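Long-range contacts in putative membrane protein (Corynebacterium diphtheriae NCTC 13129, PDB 3C8I), which is of unknown function but is predicted to sit in the membrane through a transmembrane helix, this chain being its C-terminal DUF3239 domain: residues Val17-Ile21 with Gln117-Ser122; Met29-Val35 with Ala48-Ile54. All blocks are in the same frame, centred on the assembly; numbering follows the deposited sequence.

Interaction 1 of 2, residues Val17-Ile21 with Gln117-Ser122; sequences VPAMI and QWTTLS
A chi1 of -77° sets the Trp-118 indole anti to its own carbonyl carbon and swings its six-membered ring over Pro-18, while a bend at chi3 (-59°) folds the otherwise extended Met-20 chain back onto Ser-122. The result is helix-on-sheet packing: helix 115-124 lies against one face of the antiparallel sheet, and the short axes of 17-21 and 117-122 approach to 8.5 Å. At its heart is a CH-pi contact, with Pro-18 CB 3.6 Å from the centroid of the Trp-118 six-membered ring and only 14° off the ring normal. Proline thus offers a C-H to the face, whereas the next residue meets the edge: Ala-19 O lies in the plane of the indole, 3.3 Å from Trp-118 CZ3. Gln-117 passes the proline ring at about a right angle, its OE1 3.5 Å from Pro-18 CD. Farther along the helix Leu-121 presses one methyl onto the strand, CD2 standing 3.6 Å from Ala-19 CA and 3.8 Å from Met-20 CB. No hydrogen bond links the two segments, which are held by van der Waals and CH-pi contacts. The indole N-H of the buried Trp-118 is satisfied from outside, NE1 donating to Glu-110 O in helix 103-112, and Arg-70 makes a cation-pi contact with the ring. The Met-20 methyl meets both the edge of the Trp-118 ring and the serine, CE standing 3.1 Å from Ser-122 OG, a short contact.

Interaction 2 of 2, residues Met29-Val35 with Ala48-Ile54; sequences MVVMALV and ALATRNI
Met-29 and Ile-54 exchange two backbone hydrogen bonds at one end of an antiparallel beta hairpin, and Val-35 with Ala-48 do the same at the other. Val-31 with Arg-52 and Ala-33 with Ala-50 complete a regular run of eight bonds in four hydrogen-bonded pairs, so every second residue of each segment has both its N-H and its C=O used across the contact. Ile-54 N to Met-29 O, 2.8 Å, is almost straight (177°); Ala-48 N to Val-35 O is as short, 2.8 Å, but bent to 142°. Val-31 O is held twice, by Arg-52 N at 2.9 Å and by a CA-H...O contact from Thr-51 CA at 3.1 Å. The residues between, Val-30, Met-32 and Leu-34, make non-hydrogen-bonded pairs with Asn-53, Thr-51 and Leu-49 and bond outward to strand 16-24, Met-32 with Met-20 and Leu-34 with Pro-18; Leu-49 is backbone hydrogen-bonded to Leu-139 of strand 138-140. On their face Met-32 extends with CG anti to the backbone N (chi1 -178°), laying SD 4.0 Å from Leu-49 CD2, which also meets Leu-34 CD1 at 4.0 Å. On the other face Val-31 CG2 touches Ile-54 CD1 at 3.8 Å, and Val-35 CG2 touches Ala-50 CB at 4.0 Å. Arg-52, on the same face, carries its guanidinium clear of strand 29-36; NH1 is hydrogen-bonded to Pro-93 O and to Trp-98 O of the second subunit, tying the strand to the assembly. Strand 16-24 flanks 29-35 and strand 138-140 flanks 48-54, while helices 115-124 and 128-132 pack over the face bearing Met-32, Leu-49 and Thr-51.

How the interactions relate
Strand 16-24 supplies one half of interaction 1 and is the sheet neighbour of strand 29-36 in interaction 2, so the two contacts, centred about 9 Å apart, share one antiparallel sheet. They meet through the backbone: Met-20 O lies 2.9 Å from Met-32 N, and Pro-18 O lies 3.1 Å from Leu-34 N, both probable hydrogen bonds. Interaction 2 is local, closing a hairpin, whereas interaction 1 brings a helix from late in the chain back onto an early strand. That helix spans both, for Leu-121 also touches Met-32, and Gln-117 also touches Leu-34; both contacts are buried and form part of the domain's hydrophobic core.

Interaction 1 of 2, residues Val17-Ile21 with Gln117-Ser122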
loop_
_atom_site.group_PDB
_atom_site.type_symbol
_atom_site.label_atom_id
_atom_site.label_comp_id
_atom_site.label_asym_id
_atom_site.label_seq_id
_atom_site.Cartn_x
_atom_site.Cartn_y
_atom_site.Cartn_z
ATOM N N VAL B 17 -5.202 12.985 -17.780
ATOM C CA VAL B 17 -4.822 11.849 -18.583
ATOM C C VAL B 17 -6.093 11.104 -18.990
ATOM O O VAL B 17 -7.064 11.059 -18.235
ATOM C CB VAL B 17 -3.806 10.912 -17.835
ATOM C CG1 VAL B 17 -2.536 11.685 -17.471
ATOM C CG2 VAL B 17 -4.409 10.270 -16.572
ATOM N N PRO B 18 -6.092 10.510 -20.180
ATOM C CA PRO B 18 -7.212 9.625 -20.489
ATOM C C PRO B 18 -7.109 8.301 -19.727
ATOM O O PRO B 18 -6.001 7.774 -19.539
ATOM C CB PRO B 18 -7.063 9.381 -21.982
ATOM C CG PRO B 18 -5.624 9.547 -22.241
ATOM C CD PRO B 18 -5.118 10.568 -21.287
ATOM N N ALA B 19 -8.254 7.797 -19.289
ATOM C CA ALA B 19 -8.366 6.438 -18.769
ATOM C C ALA B 19 -9.620 5.777 -19.361
ATOM O O ALA B 19 -10.523 6.466 -19.870
ATOM C CB ALA B 19 -8.382 6.430 -17.212
ATOM N N MET B 20 -9.666 4.455 -19.315
ATOM C CA MET B 20 -10.715 3.693 -19.955
ATOM C C MET B 20 -10.888 2.365 -19.233
ATOM O O MET B 20 -9.906 1.757 -18.781
ATOM C CB MET B 20 -10.304 3.447 -21.425
ATOM C CG MET B 20 -11.376 2.826 -22.348
ATOM S SD MET B 20 -10.831 2.842 -24.104
ATOM C CE MET B 20 -10.587 4.568 -24.329
ATOM N N ILE B 21 -12.129 1.886 -19.169
ATOM C CA ILE B 21 -12.413 0.590 -18.557
ATOM C C ILE B 21 -11.876 -0.497 -19.481
ATOM O O ILE B 21 -12.286 -0.604 -20.648
ATOM C CB ILE B 21 -13.905 0.349 -18.262
ATOM C CG1 ILE B 21 -14.496 1.465 -17.383
ATOM C CG2 ILE B 21 -14.098 -1.072 -17.655
ATOM C CD1 ILE B 21 -16.016 1.305 -17.108
ATOM N N GLN B 117 -4.595 11.022 -27.955
ATOM C CA GLN B 117 -4.338 10.309 -26.714
ATOM C C GLN B 117 -5.469 9.334 -26.436
ATOM O O GLN B 117 -5.222 8.198 -26.043
ATOM C CB GLN B 117 -4.153 11.273 -25.550
ATOM C CG GLN B 117 -2.841 12.027 -25.591
ATOM C CD GLN B 117 -2.621 12.930 -24.390
ATOM O OE1 GLN B 117 -3.153 12.705 -23.285
ATOM N NE2 GLN B 117 -1.804 13.955 -24.591
ATOM N N TRP B 118 -6.714 9.770 -26.653
ATOM C CA TRP B 118 -7.847 8.851 -26.563
ATOM C C TRP B 118 -7.661 7.670 -27.508
ATOM O O TRP B 118 -7.798 6.529 -27.106
ATOM C CB TRP B 118 -9.187 9.544 -26.839
ATOM C CG TRP B 118 -9.685 10.375 -25.685
ATOM C CD1 TRP B 118 -9.875 11.714 -25.675
ATOM C CD2 TRP B 118 -10.047 9.901 -24.391
ATOM N NE1 TRP B 118 -10.332 12.123 -24.443
ATOM C CE2 TRP B 118 -10.454 11.022 -23.633
ATOM C CE3 TRP B 118 -10.065 8.635 -23.789
ATOM C CZ2 TRP B 118 -10.866 10.920 -22.291
ATOM C CZ3 TRP B 118 -10.483 8.528 -22.452
ATOM C CH2 TRP B 118 -10.866 9.666 -21.717
ATOM N N THR B 119 -7.314 7.940 -28.759
ATOM C CA THR B 119 -7.176 6.860 -29.727
ATOM C C THR B 119 -5.981 5.928 -29.390
ATOM O O THR B 119 -6.112 4.699 -29.431
ATOM C CB THR B 119 -7.189 7.411 -31.198
ATOM O OG1 THR B 119 -5.972 8.120 -31.465
ATOM C CG2 THR B 119 -8.365 8.344 -31.417
ATOM N N THR B 120 -4.840 6.495 -29.010
ATOM C CA THR B 120 -3.704 5.693 -28.512
ATOM C C THR B 120 -4.103 4.743 -27.372
ATOM O O THR B 120 -3.742 3.563 -27.369
ATOM C CB THR B 120 -2.534 6.601 -28.013
ATOM O OG1 THR B 120 -1.962 7.304 -29.126
ATOM C CG2 THR B 120 -1.432 5.772 -27.312
ATOM N N LEU B 121 -4.852 5.263 -26.397
ATOM C CA LEU B 121 -5.338 4.422 -25.299
ATOM C C LEU B 121 -6.287 3.326 -25.814
ATOM O O LEU B 121 -6.117 2.162 -25.475
ATOM C CB LEU B 121 -6.014 5.270 -24.214
ATOM C CG LEU B 121 -6.571 4.518 -22.991
ATOM C CD1 LEU B 121 -5.507 3.634 -22.302
ATOM C CD2 LEU B 121 -7.189 5.506 -22.038
ATOM N N SER B 122 -7.275 3.710 -26.638
ATOM C CA SER B 122 -8.220 2.745 -27.194
ATOM C C SER B 122 -7.505 1.625 -27.938
ATOM O O SER B 122 -7.830 0.456 -27.764
ATOM C CB SER B 122 -9.205 3.435 -28.128
ATOM O OG SER B 122 -9.958 4.401 -27.410
#

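Interaction 2 of 2, residues Met29-Val35 with Ala48-Ile54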
loop_
_atom_site.group_PDB
_atom_site.type_symbol
_atom_site.label_atom_id
_atom_site.label_comp_id
_atom_site.label_asym_id
_atom_site.label_seq_id
_atom_site.Cartn_x
_atom_site.Cartn_y
_atom_site.Cartn_z
ATOM N N MET B 29 -13.661 -3.214 -11.399
ATOM C CA MET B 29 -13.245 -2.979 -12.759
ATOM C C MET B 29 -11.766 -2.615 -12.811
ATOM O O MET B 29 -11.176 -2.180 -11.820
ATOM C CB MET B 29 -14.095 -1.870 -13.403
ATOM C CG MET B 29 -13.899 -0.438 -12.898
ATOM S SD MET B 29 -15.371 0.625 -13.293
ATOM C CE MET B 29 -16.163 0.793 -11.692
ATOM N N VAL B 30 -11.170 -2.787 -13.977
ATOM C CA VAL B 30 -9.786 -2.400 -14.190
ATOM C C VAL B 30 -9.781 -1.273 -15.195
ATOM O O VAL B 30 -10.368 -1.379 -16.266
ATOM C CB VAL B 30 -8.895 -3.580 -14.684
ATOM C CG1 VAL B 30 -7.470 -3.095 -15.042
ATOM C CG2 VAL B 30 -8.805 -4.660 -13.637
ATOM N N VAL B 31 -9.156 -0.166 -14.815
ATOM C CA VAL B 31 -9.028 0.974 -15.679
ATOM C C VAL B 31 -7.574 1.029 -16.154
ATOM O O VAL B 31 -6.649 0.649 -15.425
ATOM C CB VAL B 31 -9.507 2.263 -14.971
ATOM C CG1 VAL B 31 -9.440 3.450 -15.898
ATOM C CG2 VAL B 31 -10.949 2.095 -14.469
ATOM N N MET B 32 -7.387 1.445 -17.402
ATOM C CA MET B 32 -6.059 1.664 -17.988
ATOM C C MET B 32 -5.966 3.137 -18.314
ATOM O O MET B 32 -6.904 3.689 -18.882
ATOM C CB MET B 32 -5.893 0.839 -19.277
ATOM C CG MET B 32 -4.500 0.957 -19.969
ATOM S SD MET B 32 -4.338 0.003 -21.544
ATOM C CE MET B 32 -4.425 -1.594 -20.846
ATOM N N ALA B 33 -4.846 3.766 -17.976
ATOM C CA ALA B 33 -4.594 5.167 -18.314
ATOM C C ALA B 33 -3.351 5.318 -19.167
ATOM O O ALA B 33 -2.430 4.521 -19.056
ATOM C CB ALA B 33 -4.451 6.042 -17.025
ATOM N N LEU B 34 -3.344 6.339 -20.030
ATOM C CA LEU B 34 -2.168 6.714 -20.817
ATOM C C LEU B 34 -1.416 7.832 -20.078
ATOM O O LEU B 34 -1.921 8.945 -19.924
ATOM C CB LEU B 34 -2.581 7.155 -22.245
ATOM C CG LEU B 34 -1.440 7.499 -23.224
ATOM C CD1 LEU B 34 -0.671 6.268 -23.678
ATOM C CD2 LEU B 34 -1.930 8.288 -24.444
ATOM N N VAL B 35 -0.210 7.519 -19.614
ATOM C CA VAL B 35 0.567 8.411 -18.772
ATOM C C VAL B 35 1.973 8.685 -19.346
ATOM O O VAL B 35 2.520 7.923 -20.165
ATOM C CB VAL B 35 0.688 7.863 -17.308
ATOM C CG1 VAL B 35 -0.673 7.880 -16.591
ATOM C CG2 VAL B 35 1.331 6.480 -17.258
ATOM N N ALA B 48 3.287 5.641 -21.519
ATOM C CA ALA B 48 3.132 4.344 -20.890
ATOM C C ALA B 48 1.658 4.101 -20.544
ATOM O O ALA B 48 0.836 5.042 -20.510
ATOM C CB ALA B 48 4.013 4.239 -19.633
ATOM N N LEU B 49 1.346 2.841 -20.298
ATOM C CA LEU B 49 0.025 2.407 -19.878
ATOM C C LEU B 49 0.101 2.032 -18.409
ATOM O O LEU B 49 0.992 1.279 -18.000
ATOM C CB LEU B 49 -0.417 1.194 -20.701
ATOM C CG LEU B 49 -0.363 1.413 -22.216
ATOM C CD1 LEU B 49 -0.514 0.092 -22.960
ATOM C CD2 LEU B 49 -1.415 2.490 -22.653
ATOM N N ALA B 50 -0.825 2.562 -17.614
ATOM C CA ALA B 50 -0.874 2.273 -16.182
ATOM C C ALA B 50 -2.250 1.727 -15.867
ATOM O O ALA B 50 -3.243 2.327 -16.242
ATOM C CB ALA B 50 -0.589 3.572 -15.352
ATOM N N THR B 51 -2.335 0.617 -15.155
ATOM C CA THR B 51 -3.624 0.084 -14.785
ATOM C C THR B 51 -3.906 0.155 -13.297
ATOM O O THR B 51 -2.995 0.231 -12.464
ATOM C CB THR B 51 -3.819 -1.391 -15.274
ATOM O OG1 THR B 51 -2.804 -2.220 -14.710
ATOM C CG2 THR B 51 -3.866 -1.483 -16.824
ATOM N N ARG B 52 -5.189 0.123 -12.963
ATOM C CA ARG B 52 -5.627 0.181 -11.588
ATOM C C ARG B 52 -6.966 -0.505 -11.416
ATOM O O ARG B 52 -7.897 -0.263 -12.175
ATOM C CB ARG B 52 -5.774 1.635 -11.147
ATOM C CG ARG B 52 -6.195 1.811 -9.720
ATOM C CD ARG B 52 -6.268 3.294 -9.327
ATOM N NE ARG B 52 -6.649 3.462 -7.926
ATOM C CZ ARG B 52 -6.400 4.534 -7.181
ATOM N NH1 ARG B 52 -5.797 5.588 -7.713
ATOM N NH2 ARG B 52 -6.785 4.568 -5.897
ATOM N N ASN B 53 -7.045 -1.319 -10.381
ATOM C CA ASN B 53 -8.280 -1.976 -9.997
ATOM C C ASN B 53 -9.116 -1.031 -9.155
ATOM O O ASN B 53 -8.640 -0.483 -8.152
ATOM C CB ASN B 53 -7.973 -3.270 -9.272
ATOM C CG ASN B 53 -7.663 -4.407 -10.232
ATOM O OD1 ASN B 53 -8.491 -5.307 -10.429
ATOM N ND2 ASN B 53 -6.484 -4.376 -10.845
ATOM N N ILE B 54 -10.342 -0.791 -9.596
ATOM C CA ILE B 54 -11.231 0.194 -8.978
ATOM C C ILE B 54 -12.592 -0.417 -8.665
ATOM O O ILE B 54 -13.166 -1.144 -9.485
ATOM C CB ILE B 54 -11.391 1.447 -9.896
ATOM C CG1 ILE B 54 -10.048 2.197 -9.994
ATOM C CG2 ILE B 54 -12.488 2.405 -9.374
ATOM C CD1 ILE B 54 -10.092 3.396 -11.013
#